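Local coordinates for protein endo-beta-1,2-glucanase (Talaromyces funiculosus, PDB 6IMV) that hydrolyses internal beta-1,2-glucosidic linkages of beta-1,2-glucans, acting as an endo-type glycoside hydrolase, at residues S58-N63 against A80-L85; G42-H45 against I49-N52; M88-A93 against S118-K123; L141-S146 against W155-R160. All blocks are in the same frame, centred on the assembly; numbering follows the deposited sequence.

Contact 1: S58-N63 against A80-L85. With BGC (beta-D-glucopyranose), chain I.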
loop_
_atom_site.group_PDB
_atom_site.type_symbol
_atom_site.label_atom_id
_atom_site.label_comp_id
_atom_site.label_asym_id
_atom_site.label_seq_id
_atom_site.Cartn_x
_atom_site.Cartn_y
_atom_site.Cartn_z
ATOM N N SER A 58 8.931 -11.198 -0.090
ATOM C CA SER A 58 9.278 -9.869 -0.570
ATOM C C SER A 58 10.554 -9.388 0.127
ATOM O O SER A 58 10.832 -9.766 1.264
ATOM C CB SER A 58 8.159 -8.872 -0.379
ATOM O OG SER A 58 7.908 -8.616 0.990
ATOM N N TYR A 59 11.329 -8.588 -0.609
ATOM C CA TYR A 59 12.242 -7.601 -0.052
ATOM C C TYR A 59 11.558 -6.239 -0.128
ATOM O O TYR A 59 10.823 -6.004 -1.079
ATOM C CB TYR A 59 13.534 -7.517 -0.869
ATOM C CG TYR A 59 14.365 -8.770 -0.906
ATOM C CD1 TYR A 59 14.896 -9.309 0.256
ATOM C CD2 TYR A 59 14.617 -9.418 -2.108
ATOM C CE1 TYR A 59 15.659 -10.464 0.220
ATOM C CE2 TYR A 59 15.383 -10.571 -2.158
ATOM C CZ TYR A 59 15.905 -11.091 -0.989
ATOM O OH TYR A 59 16.660 -12.220 -1.031
ATOM N N ASP A 60 11.868 -5.332 0.808
ATOM C CA ASP A 60 11.369 -3.965 0.749
ATOM C C ASP A 60 11.621 -3.382 -0.648
ATOM O O ASP A 60 10.768 -2.690 -1.207
ATOM C CB ASP A 60 12.024 -3.077 1.812
ATOM C CG ASP A 60 11.584 -1.621 1.733
ATOM O OD1 ASP A 60 10.368 -1.384 1.700
ATOM O OD2 ASP A 60 12.466 -0.742 1.701
ATOM N N GLY A 61 12.803 -3.670 -1.193
ATOM C CA GLY A 61 13.188 -3.240 -2.525
ATOM C C GLY A 61 14.695 -3.301 -2.704
ATOM O O GLY A 61 15.365 -4.111 -2.079
ATOM N N THR A 62 15.230 -2.424 -3.550
ATOM C CA THR A 62 16.663 -2.404 -3.815
ATOM C C THR A 62 17.101 -1.012 -4.272
ATOM O O THR A 62 16.363 -0.283 -4.949
ATOM C CB THR A 62 17.062 -3.454 -4.864
ATOM O OG1 THR A 62 18.480 -3.394 -5.026
ATOM C CG2 THR A 62 16.423 -3.225 -6.209
ATOM N N ASN A 63 18.338 -0.669 -3.909
ATOM C CA ASN A 63 19.035 0.471 -4.470
ATOM C C ASN A 63 19.389 0.154 -5.924
ATOM O O ASN A 63 19.573 -1.010 -6.289
ATOM C CB ASN A 63 20.306 0.790 -3.689
ATOM C CG ASN A 63 20.027 1.167 -2.255
ATOM O OD1 ASN A 63 19.754 2.329 -1.969
ATOM N ND2 ASN A 63 20.095 0.190 -1.364
ATOM N N ALA A 80 4.755 -7.168 6.499
ATOM C CA ALA A 80 3.459 -7.673 6.040
ATOM C C ALA A 80 2.776 -6.659 5.109
ATOM O O ALA A 80 1.963 -7.035 4.273
ATOM C CB ALA A 80 2.601 -8.031 7.228
ATOM N N SER A 81 3.145 -5.382 5.239
ATOM C CA SER A 81 2.648 -4.290 4.398
ATOM C C SER A 81 3.096 -4.467 2.935
ATOM O O SER A 81 2.292 -4.284 2.009
ATOM C CB SER A 81 3.096 -2.964 4.965
ATOM O OG SER A 81 4.452 -3.038 5.392
ATOM N N LYS A 82 4.361 -4.843 2.716
ATOM C CA LYS A 82 4.865 -5.092 1.347
ATOM C C LYS A 82 4.318 -6.433 0.835
ATOM O O LYS A 82 3.959 -6.570 -0.325
ATOM C CB LYS A 82 6.398 -5.073 1.295
ATOM C CG LYS A 82 7.035 -3.776 1.785
ATOM C CD LYS A 82 7.378 -3.772 3.260
ATOM C CE LYS A 82 7.613 -2.379 3.804
ATOM N NZ LYS A 82 6.400 -1.531 3.669
ATOM N N GLU A 83 4.236 -7.420 1.724
ATOM C CA GLU A 83 3.576 -8.691 1.428
ATOM C C GLU A 83 2.166 -8.455 0.870
ATOM O O GLU A 83 1.767 -9.113 -0.064
ATOM C CB GLU A 83 3.508 -9.561 2.680
ATOM C CG GLU A 83 4.858 -10.065 3.143
ATOM C CD GLU A 83 5.494 -11.108 2.246
ATOM O OE1 GLU A 83 4.936 -12.224 2.150
ATOM O OE2 GLU A 83 6.552 -10.803 1.649
ATOM N N SER A 84 1.435 -7.500 1.451
ATOM C CA SER A 84 0.059 -7.196 1.054
ATOM C C SER A 84 0.015 -6.717 -0.404
ATOM O O SER A 84 -0.897 -7.101 -1.137
ATOM C CB SER A 84 -0.601 -6.217 2.018
ATOM O OG SER A 84 -0.256 -4.883 1.709
ATOM N N LEU A 85 1.027 -5.948 -0.838
ATOM C CA LEU A 85 1.079 -5.420 -2.205
ATOM C C LEU A 85 1.359 -6.551 -3.206
ATOM O O LEU A 85 0.753 -6.593 -4.279
ATOM C CB LEU A 85 2.118 -4.302 -2.299
ATOM C CG LEU A 85 1.773 -3.027 -1.523
ATOM C CD1 LEU A 85 2.944 -2.051 -1.520
ATOM C CD2 LEU A 85 0.528 -2.353 -2.085
HETATM C C2 BGC I . 11.584 2.061 6.217
HETATM C C3 BGC I . 12.307 2.021 4.860
HETATM C C4 BGC I . 11.399 1.489 3.733
HETATM C C5 BGC I . 10.036 2.196 3.782
HETATM C C6 BGC I . 9.045 1.672 2.739
HETATM C C1 BGC I . 10.231 2.747 6.084
HETATM O O1 BGC I . 9.487 2.786 7.304
HETATM O O2 BGC I . 12.367 2.810 7.130
HETATM O O3 BGC I . 13.489 1.222 4.942
HETATM O O4 BGC I . 12.008 1.657 2.437
HETATM O O5 BGC I . 9.465 2.067 5.090
HETATM O O6 BGC I . 8.735 0.313 3.035
#

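Contact 2: G42-H45 against I49-N52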
loop_
_atom_site.group_PDB
_atom_site.type_symbol
_atom_site.label_atom_id
_atom_site.label_comp_id
_atom_site.label_asym_id
_atom_site.label_seq_id
_atom_site.Cartn_x
_atom_site.Cartn_y
_atom_site.Cartn_z
ATOM N N GLY A 42 6.462 -4.242 -14.074
ATOM C CA GLY A 42 6.641 -5.679 -13.990
ATOM C C GLY A 42 8.094 -6.126 -13.906
ATOM O O GLY A 42 8.378 -7.183 -13.357
ATOM N N LYS A 43 9.024 -5.329 -14.443
ATOM C CA LYS A 43 10.455 -5.651 -14.388
ATOM C C LYS A 43 10.980 -5.580 -12.951
ATOM O O LYS A 43 12.035 -6.152 -12.656
ATOM C CB LYS A 43 11.270 -4.739 -15.311
ATOM C CG LYS A 43 10.933 -4.867 -16.790
ATOM C CD LYS A 43 10.844 -6.301 -17.256
ATOM C CE LYS A 43 10.756 -6.435 -18.763
ATOM N NZ LYS A 43 10.246 -7.775 -19.136
ATOM N N PHE A 44 10.250 -4.887 -12.072
ATOM C CA PHE A 44 10.564 -4.870 -10.640
ATOM C C PHE A 44 10.442 -6.286 -10.064
ATOM O O PHE A 44 11.162 -6.646 -9.116
ATOM C CB PHE A 44 9.651 -3.888 -9.906
ATOM C CG PHE A 44 9.848 -3.795 -8.413
ATOM C CD1 PHE A 44 11.091 -3.496 -7.872
ATOM C CD2 PHE A 44 8.777 -3.939 -7.547
ATOM C CE1 PHE A 44 11.263 -3.371 -6.502
ATOM C CE2 PHE A 44 8.949 -3.816 -6.175
ATOM C CZ PHE A 44 10.190 -3.532 -5.657
ATOM N N HIS A 45 9.533 -7.084 -10.646
ATOM C CA HIS A 45 9.226 -8.425 -10.154
ATOM C C HIS A 45 10.291 -9.412 -10.640
ATOM O O HIS A 45 10.077 -10.118 -11.627
ATOM C CB HIS A 45 7.819 -8.860 -10.588
ATOM C CG HIS A 45 7.366 -10.104 -9.907
ATOM N ND1 HIS A 45 7.626 -11.358 -10.417
ATOM C CD2 HIS A 45 6.704 -10.296 -8.747
ATOM C CE1 HIS A 45 7.123 -12.270 -9.610
ATOM N NE2 HIS A 45 6.545 -11.643 -8.581
ATOM N N ILE A 49 15.653 -8.410 -6.662
ATOM C CA ILE A 49 15.222 -7.032 -6.886
ATOM C C ILE A 49 14.082 -6.697 -5.917
ATOM O O ILE A 49 14.196 -5.735 -5.158
ATOM C CB ILE A 49 14.809 -6.804 -8.352
ATOM C CG1 ILE A 49 15.927 -7.174 -9.337
ATOM C CG2 ILE A 49 14.330 -5.373 -8.545
ATOM C CD1 ILE A 49 17.173 -6.339 -9.216
ATOM N N SER A 50 12.992 -7.481 -5.975
ATOM C CA SER A 50 11.779 -7.211 -5.188
ATOM C C SER A 50 11.412 -8.394 -4.283
ATOM O O SER A 50 10.632 -8.214 -3.349
ATOM C CB SER A 50 10.614 -6.861 -6.075
ATOM O OG SER A 50 10.239 -7.964 -6.894
ATOM N N TYR A 51 11.912 -9.602 -4.582
ATOM C CA TYR A 51 11.612 -10.751 -3.752
ATOM C C TYR A 51 12.725 -11.798 -3.851
ATOM O O TYR A 51 13.616 -11.729 -4.693
ATOM C CB TYR A 51 10.235 -11.322 -4.103
ATOM C CG TYR A 51 10.163 -12.119 -5.383
ATOM C CD1 TYR A 51 10.189 -11.501 -6.626
ATOM C CD2 TYR A 51 10.036 -13.497 -5.345
ATOM C CE1 TYR A 51 10.097 -12.235 -7.798
ATOM C CE2 TYR A 51 9.967 -14.248 -6.508
ATOM C CZ TYR A 51 9.998 -13.613 -7.736
ATOM O OH TYR A 51 9.919 -14.373 -8.857
ATOM N N ASN A 52 12.664 -12.748 -2.922
ATOM C CA ASN A 52 13.538 -13.905 -2.861
ATOM C C ASN A 52 12.766 -15.088 -3.456
ATOM O O ASN A 52 11.823 -15.544 -2.859
ATOM C CB ASN A 52 13.976 -14.139 -1.411
ATOM C CG ASN A 52 14.927 -15.303 -1.225
ATOM O OD1 ASN A 52 14.974 -16.211 -2.057
ATOM N ND2 ASN A 52 15.666 -15.290 -0.124
#

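Contact 3: M88-A93 against S118-K123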
loop_
_atom_site.group_PDB
_atom_site.type_symbol
_atom_site.label_atom_id
_atom_site.label_comp_id
_atom_site.label_asym_id
_atom_site.label_seq_id
_atom_site.Cartn_x
_atom_site.Cartn_y
_atom_site.Cartn_z
ATOM N N MET A 88 -1.805 -8.923 -3.277
ATOM C CA MET A 88 -2.893 -8.289 -4.032
ATOM C C MET A 88 -2.636 -8.439 -5.539
ATOM O O MET A 88 -3.553 -8.757 -6.300
ATOM C CB MET A 88 -3.036 -6.804 -3.670
ATOM C CG MET A 88 -3.785 -6.574 -2.382
ATOM S SD MET A 88 -4.125 -4.820 -2.058
ATOM C CE MET A 88 -2.563 -4.308 -1.364
ATOM N N LEU A 89 -1.389 -8.208 -5.968
ATOM C CA LEU A 89 -1.001 -8.368 -7.376
ATOM C C LEU A 89 -1.279 -9.815 -7.807
ATOM O O LEU A 89 -1.841 -10.047 -8.879
ATOM C CB LEU A 89 0.476 -8.003 -7.525
ATOM C CG LEU A 89 1.095 -8.003 -8.921
ATOM C CD1 LEU A 89 1.556 -9.384 -9.332
ATOM C CD2 LEU A 89 0.187 -7.411 -9.978
ATOM N N TYR A 90 -0.872 -10.774 -6.963
ATOM C CA TYR A 90 -1.025 -12.195 -7.260
ATOM C C TYR A 90 -2.503 -12.607 -7.303
ATOM O O TYR A 90 -2.847 -13.535 -8.035
ATOM C CB TYR A 90 -0.245 -13.060 -6.266
ATOM C CG TYR A 90 1.255 -12.948 -6.341
ATOM C CD1 TYR A 90 1.911 -12.481 -7.468
ATOM C CD2 TYR A 90 2.027 -13.324 -5.258
ATOM C CE1 TYR A 90 3.293 -12.378 -7.502
ATOM C CE2 TYR A 90 3.408 -13.234 -5.278
ATOM C CZ TYR A 90 4.048 -12.768 -6.409
ATOM O OH TYR A 90 5.403 -12.676 -6.409
ATOM N N ALA A 91 -3.362 -11.935 -6.528
ATOM C CA ALA A 91 -4.795 -12.208 -6.548
ATOM C C ALA A 91 -5.348 -11.908 -7.947
ATOM O O ALA A 91 -6.074 -12.730 -8.514
ATOM C CB ALA A 91 -5.505 -11.428 -5.469
ATOM N N HIS A 92 -4.949 -10.768 -8.527
ATOM C CA HIS A 92 -5.378 -10.403 -9.879
ATOM C C HIS A 92 -4.778 -11.369 -10.911
ATOM O O HIS A 92 -5.470 -11.795 -11.841
ATOM C CB HIS A 92 -5.028 -8.942 -10.186
ATOM C CG HIS A 92 -5.840 -7.963 -9.404
ATOM N ND1 HIS A 92 -7.196 -7.789 -9.619
ATOM C CD2 HIS A 92 -5.502 -7.113 -8.409
ATOM C CE1 HIS A 92 -7.652 -6.867 -8.795
ATOM N NE2 HIS A 92 -6.633 -6.439 -8.039
ATOM N N ALA A 93 -3.487 -11.689 -10.747
ATOM C CA ALA A 93 -2.759 -12.539 -11.679
ATOM C C ALA A 93 -3.412 -13.927 -11.753
ATOM O O ALA A 93 -3.663 -14.439 -12.854
ATOM C CB ALA A 93 -1.309 -12.641 -11.287
ATOM N N SER A 118 2.687 -20.487 -7.971
ATOM C CA SER A 118 3.964 -21.070 -7.574
ATOM C C SER A 118 4.616 -20.266 -6.434
ATOM O O SER A 118 5.076 -20.853 -5.434
ATOM C CB SER A 118 4.870 -21.173 -8.748
ATOM O OG SER A 118 6.158 -21.541 -8.332
ATOM N N ILE A 119 4.666 -18.939 -6.577
ATOM C CA ILE A 119 5.319 -18.095 -5.583
ATOM C C ILE A 119 4.516 -18.140 -4.271
ATOM O O ILE A 119 5.092 -18.205 -3.187
ATOM C CB ILE A 119 5.531 -16.657 -6.105
ATOM C CG1 ILE A 119 6.498 -16.624 -7.293
ATOM C CG2 ILE A 119 6.015 -15.754 -4.980
ATOM C CD1 ILE A 119 6.451 -15.347 -8.109
ATOM N N MET A 120 3.184 -18.123 -4.368
ATOM C CA MET A 120 2.330 -18.109 -3.175
ATOM C C MET A 120 2.432 -19.443 -2.418
ATOM O O MET A 120 2.295 -19.472 -1.197
ATOM C CB MET A 120 0.874 -17.819 -3.536
ATOM C CG MET A 120 0.613 -16.352 -3.824
ATOM S SD MET A 120 0.847 -15.325 -2.353
ATOM C CE MET A 120 -0.683 -15.622 -1.465
ATOM N N ASP A 121 2.710 -20.531 -3.146
ATOM C CA ASP A 121 2.935 -21.836 -2.546
ATOM C C ASP A 121 4.246 -21.810 -1.755
ATOM O O ASP A 121 4.280 -22.152 -0.581
ATOM C CB ASP A 121 2.924 -22.933 -3.610
ATOM C CG ASP A 121 2.984 -24.331 -3.012
ATOM O OD1 ASP A 121 3.828 -24.545 -2.149
ATOM O OD2 ASP A 121 2.166 -25.178 -3.392
ATOM N N THR A 122 5.324 -21.380 -2.414
ATOM C CA THR A 122 6.634 -21.238 -1.769
ATOM C C THR A 122 6.516 -20.310 -0.554
ATOM O O THR A 122 7.045 -20.618 0.510
ATOM C CB THR A 122 7.688 -20.710 -2.750
ATOM O OG1 THR A 122 7.676 -21.559 -3.894
ATOM C CG2 THR A 122 9.081 -20.672 -2.170
ATOM N N LYS A 123 5.813 -19.183 -0.732
ATOM C CA LYS A 123 5.663 -18.156 0.316
ATOM C C LYS A 123 5.001 -18.766 1.552
ATOM O O LYS A 123 5.495 -18.563 2.657
ATOM C CB LYS A 123 4.845 -16.962 -0.185
ATOM C CG LYS A 123 4.547 -15.886 0.854
ATOM C CD LYS A 123 3.568 -14.828 0.375
ATOM C CE LYS A 123 4.100 -13.959 -0.749
ATOM N NZ LYS A 123 5.354 -13.268 -0.382
#

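Contact 4: L141-S146 against W155-R160. With BGC (beta-D-glucopyranose), chain D.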
loop_
_atom_site.group_PDB
_atom_site.type_symbol
_atom_site.label_atom_id
_atom_site.label_comp_id
_atom_site.label_asym_id
_atom_site.label_seq_id
_atom_site.Cartn_x
_atom_site.Cartn_y
_atom_site.Cartn_z
ATOM N N LEU A 141 3.220 -11.453 11.273
ATOM C CA LEU A 141 4.601 -11.210 10.872
ATOM C C LEU A 141 5.089 -9.884 11.448
ATOM O O LEU A 141 4.436 -8.850 11.299
ATOM C CB LEU A 141 4.704 -11.173 9.345
ATOM C CG LEU A 141 4.299 -12.444 8.603
ATOM C CD1 LEU A 141 4.407 -12.224 7.102
ATOM C CD2 LEU A 141 5.141 -13.635 9.035
ATOM N N PRO A 142 6.297 -9.863 12.051
ATOM C CA PRO A 142 6.982 -8.621 12.386
ATOM C C PRO A 142 7.651 -8.097 11.108
ATOM O O PRO A 142 7.484 -8.697 10.067
ATOM C CB PRO A 142 8.030 -9.102 13.391
ATOM C CG PRO A 142 8.435 -10.443 12.840
ATOM C CD PRO A 142 7.141 -11.037 12.317
ATOM N N TRP A 143 8.408 -7.009 11.203
ATOM C CA TRP A 143 9.428 -6.725 10.184
ATOM C C TRP A 143 10.456 -7.861 10.229
ATOM O O TRP A 143 10.864 -8.278 11.312
ATOM C CB TRP A 143 10.081 -5.360 10.411
ATOM C CG TRP A 143 9.205 -4.205 10.049
ATOM C CD1 TRP A 143 8.105 -3.764 10.724
ATOM C CD2 TRP A 143 9.361 -3.323 8.921
ATOM N NE1 TRP A 143 7.570 -2.672 10.097
ATOM C CE2 TRP A 143 8.314 -2.383 8.986
ATOM C CE3 TRP A 143 10.282 -3.235 7.870
ATOM C CZ2 TRP A 143 8.153 -1.380 8.031
ATOM C CZ3 TRP A 143 10.125 -2.241 6.927
ATOM C CH2 TRP A 143 9.073 -1.327 7.010
ATOM N N PHE A 144 10.827 -8.375 9.060
ATOM C CA PHE A 144 11.600 -9.609 8.953
ATOM C C PHE A 144 12.735 -9.445 7.938
ATOM O O PHE A 144 12.670 -8.612 7.039
ATOM C CB PHE A 144 10.706 -10.785 8.545
ATOM C CG PHE A 144 9.861 -10.553 7.317
ATOM C CD1 PHE A 144 10.401 -10.667 6.042
ATOM C CD2 PHE A 144 8.517 -10.237 7.436
ATOM C CE1 PHE A 144 9.617 -10.447 4.919
ATOM C CE2 PHE A 144 7.729 -10.037 6.312
ATOM C CZ PHE A 144 8.280 -10.141 5.053
ATOM N N THR A 145 13.753 -10.294 8.101
ATOM C CA THR A 145 14.853 -10.452 7.178
ATOM C C THR A 145 14.517 -11.629 6.261
ATOM O O THR A 145 14.252 -12.717 6.749
ATOM C CB THR A 145 16.166 -10.682 7.941
ATOM O OG1 THR A 145 16.399 -9.554 8.788
ATOM C CG2 THR A 145 17.348 -10.904 7.026
ATOM N N SER A 146 14.503 -11.389 4.951
ATOM C CA SER A 146 14.037 -12.382 3.974
ATOM C C SER A 146 15.173 -12.862 3.048
ATOM O O SER A 146 14.919 -13.628 2.115
ATOM C CB SER A 146 12.865 -11.832 3.186
ATOM O OG SER A 146 13.123 -10.499 2.779
ATOM N N TRP A 155 16.423 -7.133 13.815
ATOM C CA TRP A 155 16.901 -6.939 15.183
ATOM C C TRP A 155 15.878 -6.158 16.005
ATOM O O TRP A 155 15.467 -6.602 17.074
ATOM C CB TRP A 155 18.242 -6.212 15.206
ATOM C CG TRP A 155 18.628 -5.780 16.586
ATOM C CD1 TRP A 155 18.641 -4.507 17.081
ATOM C CD2 TRP A 155 19.019 -6.640 17.669
ATOM N NE1 TRP A 155 19.040 -4.515 18.391
ATOM C CE2 TRP A 155 19.281 -5.808 18.779
ATOM C CE3 TRP A 155 19.171 -8.024 17.807
ATOM C CZ2 TRP A 155 19.698 -6.322 20.004
ATOM C CZ3 TRP A 155 19.582 -8.531 19.022
ATOM C CH2 TRP A 155 19.848 -7.688 20.104
ATOM N N ASP A 156 15.475 -5.001 15.473
ATOM C CA ASP A 156 14.572 -4.079 16.152
ATOM C C ASP A 156 13.201 -4.719 16.415
ATOM O O ASP A 156 12.457 -4.219 17.241
ATOM C CB ASP A 156 14.363 -2.791 15.343
ATOM C CG ASP A 156 15.265 -1.640 15.743
ATOM O OD1 ASP A 156 15.945 -1.750 16.779
ATOM O OD2 ASP A 156 15.295 -0.642 14.995
ATOM N N TRP A 157 12.845 -5.783 15.679
ATOM C CA TRP A 157 11.485 -6.301 15.725
ATOM C C TRP A 157 11.409 -7.688 16.375
ATOM O O TRP A 157 10.349 -8.297 16.387
ATOM C CB TRP A 157 10.869 -6.243 14.327
ATOM C CG TRP A 157 10.471 -4.839 13.987
ATOM C CD1 TRP A 157 11.263 -3.876 13.432
ATOM C CD2 TRP A 157 9.209 -4.207 14.267
ATOM N NE1 TRP A 157 10.571 -2.700 13.313
ATOM C CE2 TRP A 157 9.307 -2.871 13.818
ATOM C CE3 TRP A 157 8.010 -4.635 14.845
ATOM C CZ2 TRP A 157 8.250 -1.969 13.929
ATOM C CZ3 TRP A 157 6.960 -3.749 14.942
ATOM C CH2 TRP A 157 7.082 -2.429 14.494
ATOM N N ASN A 158 12.497 -8.138 17.008
ATOM C CA ASN A 158 12.399 -9.257 17.940
ATOM C C ASN A 158 11.338 -8.910 18.984
ATOM O O ASN A 158 11.350 -7.828 19.515
ATOM C CB ASN A 158 13.736 -9.586 18.600
ATOM C CG ASN A 158 14.701 -10.216 17.623
ATOM O OD1 ASN A 158 14.471 -11.330 17.158
ATOM N ND2 ASN A 158 15.752 -9.493 17.266
ATOM N N ASN A 159 10.395 -9.828 19.212
ATOM C CA ASN A 159 9.390 -9.711 20.280
ATOM C C ASN A 159 8.492 -8.473 20.113
ATOM O O ASN A 159 7.939 -7.964 21.084
ATOM C CB ASN A 159 10.074 -9.706 21.651
ATOM C CG ASN A 159 10.840 -10.984 21.891
ATOM O OD1 ASN A 159 10.336 -12.073 21.613
ATOM N ND2 ASN A 159 12.069 -10.852 22.349
ATOM N N ARG A 160 8.319 -8.003 18.877
ATOM C CA ARG A 160 7.468 -6.845 18.592
ATOM C C ARG A 160 6.706 -7.140 17.303
ATOM O O ARG A 160 7.327 -7.645 16.349
ATOM C CB ARG A 160 8.296 -5.566 18.410
ATOM C CG ARG A 160 9.055 -5.106 19.647
ATOM C CD ARG A 160 10.011 -3.965 19.355
ATOM N NE ARG A 160 9.297 -2.724 19.072
ATOM C CZ ARG A 160 9.330 -2.049 17.921
ATOM N NH1 ARG A 160 10.170 -2.391 16.961
ATOM N NH2 ARG A 160 8.517 -1.023 17.743
HETATM C C2 BGC D . 4.079 1.899 9.446
HETATM C C3 BGC D . 4.306 0.399 9.594
HETATM C C4 BGC D . 5.028 0.105 10.904
HETATM C C5 BGC D . 4.211 0.701 12.050
HETATM C C6 BGC D . 4.804 0.524 13.430
HETATM C C1 BGC D . 3.357 2.433 10.672
HETATM O O2 BGC D . 3.239 2.160 8.329
HETATM O O3 BGC D . 5.077 -0.117 8.514
HETATM O O4 BGC D . 5.147 -1.299 11.070
HETATM O O5 BGC D . 4.054 2.100 11.859
HETATM O O6 BGC D . 6.078 1.126 13.462
#

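Contact 1: S58-N63 against A80-L85
K82 and E83, on the first turn of helix 80-94, reach out to D60 and S58 of the strand 57-64. In this helix-rich enzyme, consistent with an (alpha/alpha)6 barrel, the pair joins a core helix to the antiparallel sheet beside the sugar pocket, of which D60 and K82 are part. S81 starts the chain of contacts without touching the strand: its OG takes a bond from K82 NZ (3.0 Å) and is also bonded to D165. K82 follows. Its chain bends at chi2 (92°) and again at chi4, which brings CE alongside D60 OD1 at 3.6 Å while NZ turns past the aspartate to a salt bridge with D434. D60 OD1 and K82 NZ stay 4.4 Å apart, too far for a salt bridge. Both oxygens of the D60 carboxylate are bonded to the glucose: O6 of the bound beta-D-glucopyranose (chain I) donates to D60 OD1 at 2.7 Å, and the sugar O4 donates to D60 OD2 at 2.6 Å. OD2 is further bonded to H75, and with these three bonds the carboxylate is probably restrained from turning. E83 comes next and divides its two oxygens: OE1 forms a salt bridge with K123 and a hydrogen bond with Y127, while OE2 faces the strand. OE2 receives two donors from the single residue S58. S58 N arrives almost along the carboxylate C-O axis of E83 OE2 (3.0 Å, 158°). S58 OG, set between its own N and carbonyl carbon, meets the anti lone pair of E83 OE2 at 2.7 Å.

Contact 2: G42-H45 against I49-N52
The F44 ring carries S50 CB over the centre of one face, a CH-pi contact of 3.4 Å from CB to the ring centroid and only 12° off the normal. I49 CG2 comes to the same ring obliquely, 3.8 Å from F44 CD1, and outside the two segments W433 packs edge-to-face with F44. The other flat groups are H45 and Y51. Y51 CE1 sits over one face of the imidazole, offset toward its rim, at 3.5 Å from H45 CE1; the two ring planes are inclined at 31° and the side chains pass each other at a slant. H45 NE2 is hydrogen-bonded with Y90 OH on helix 80-94, which probably steadies the imidazole. At the edge of the Y51 ring, in its plane, lies S50 OG, which belongs to the polar link between the segments: it donates to F44 O at 2.7 Å, coming from above the carbonyl plane rather than along a lone pair. With chi1 at 65° the serine hydroxyl is turned to the carbonyl while CB stays on the phenyl face, and one short side chain thus serves both contacts. I49 O is buried here without a polar partner. Together these contacts close a compact loop between helix 30-41 and strand 51-52, a helix-to-strand connection in which S50, through its backbone bonding with Y59, already leads into the antiparallel sheet.

Contact 3: M88-A93 against S118-K123
Y90 leaves helix 80-94 pointing at helix 112-133, and its CB already borders M120 CG at 4.2 Å. The first torsion, with CG anti to the carbonyl carbon (chi1 -67°), carries the ring across to helix 112-133. Y90 CD2 meets M120 twice, touching CG at 3.6 Å and SD at 3.7 Å. The sulfur lies at the edge of the ring, 5.1 Å from SD to the Y90 ring centroid, which makes this a Met-aromatic contact; the bend of the methionine at chi2 (-66°) brings SD there. Y90 CE2 passes on to I119, whose CG2 stands 3.6 Å away. The contact is interhelical packing between helices 80-94 and 112-133, consistent with an (alpha/alpha) barrel: one aromatic residue of the first wedges against two consecutive residues of the second, and F176 of helix 163-182 and L191 of helix 186-210 also touch M120. Y90 CZ lies 3.9 Å from both I119 CG2 and I119 CD1, as the isoleucine crosses the tyrosine at about a right angle. A phenylalanine here would keep most of this apolar contact but is likely to leave H45 NE2 and Q86 NE2, both bonded to the hydroxyl, without their mate. That hydroxyl oxygen, Y90 OH, is enclosed on the isoleucine side by I119 CD1 at 3.3 Å and by I119 CG2 close by.

Contact 4: L141-S146 against W155-R160
Behind the W157 indole, whose other face receives W143, R160 NH1 donates to D156 O at 2.9 Å. The bond joins R160, last residue of the type II beta turn W157-R160, to D156 just before it; the turn follows the hairpin of strands 144-145 and 152-153 and packs on P142 and W143, just before strand 144-145, beside the bound glucose. R160 NH1 lies over the middle of the indole face opposite W143, 3.3 Å from the W157 plane, while R160 NE is tied to E240, and the indole is thus sandwiched between the guanidinium and W143. With W143 CG anti to the carbonyl carbon (chi1 -74°), that side chain lies along W157: W143 CB makes a CH-pi contact 3.7 Å from the centroid of the five-membered ring of W157, and W143 CD1 presses on W157 CE2 at 3.4 Å. The five-membered rings are inclined at 32° and the side chains cross obliquely. P142 adds its CB against R160 O. Packing on W157 probably steadies W143, whose NE1 donates to O4 of the bound glucose (chain D) at 3.0 Å, almost perfectly straight at 176°; the same sugar is bonded to D165. A serine in place of W157 would strip W143 of this backing, and its indole would probably be free to tilt, disturbing the bond to O4. W157 itself reaches the glucose more loosely, its ring edge placing CZ2 at 3.8 Å from O6.

Overall arrangement
Contacts 1 and 3 are buried and share helix 80-94; contacts 2 and 4 are only partly buried. Contacts 1, 2 and 4 all reach the same antiparallel sheet. Their chemistry follows their place. Contact 3 is apolar between two helices, contact 1 is mainly polar where helix meets sheet and sugar, contact 2 joins two ring contacts to one serine bond, and contact 4 sets indole against indole beside a second glucose. Besides the E83-K123 salt bridge between contacts 1 and 3, H45 NE2 and Y90 OH tie contact 2 to contact 3, Y59 N probably bonds S50 O of contact 2, and S146 OG of contact 4 probably bonds S58 O. Contacts 3 and 4 do not touch, lying about 22 Å apart between centres.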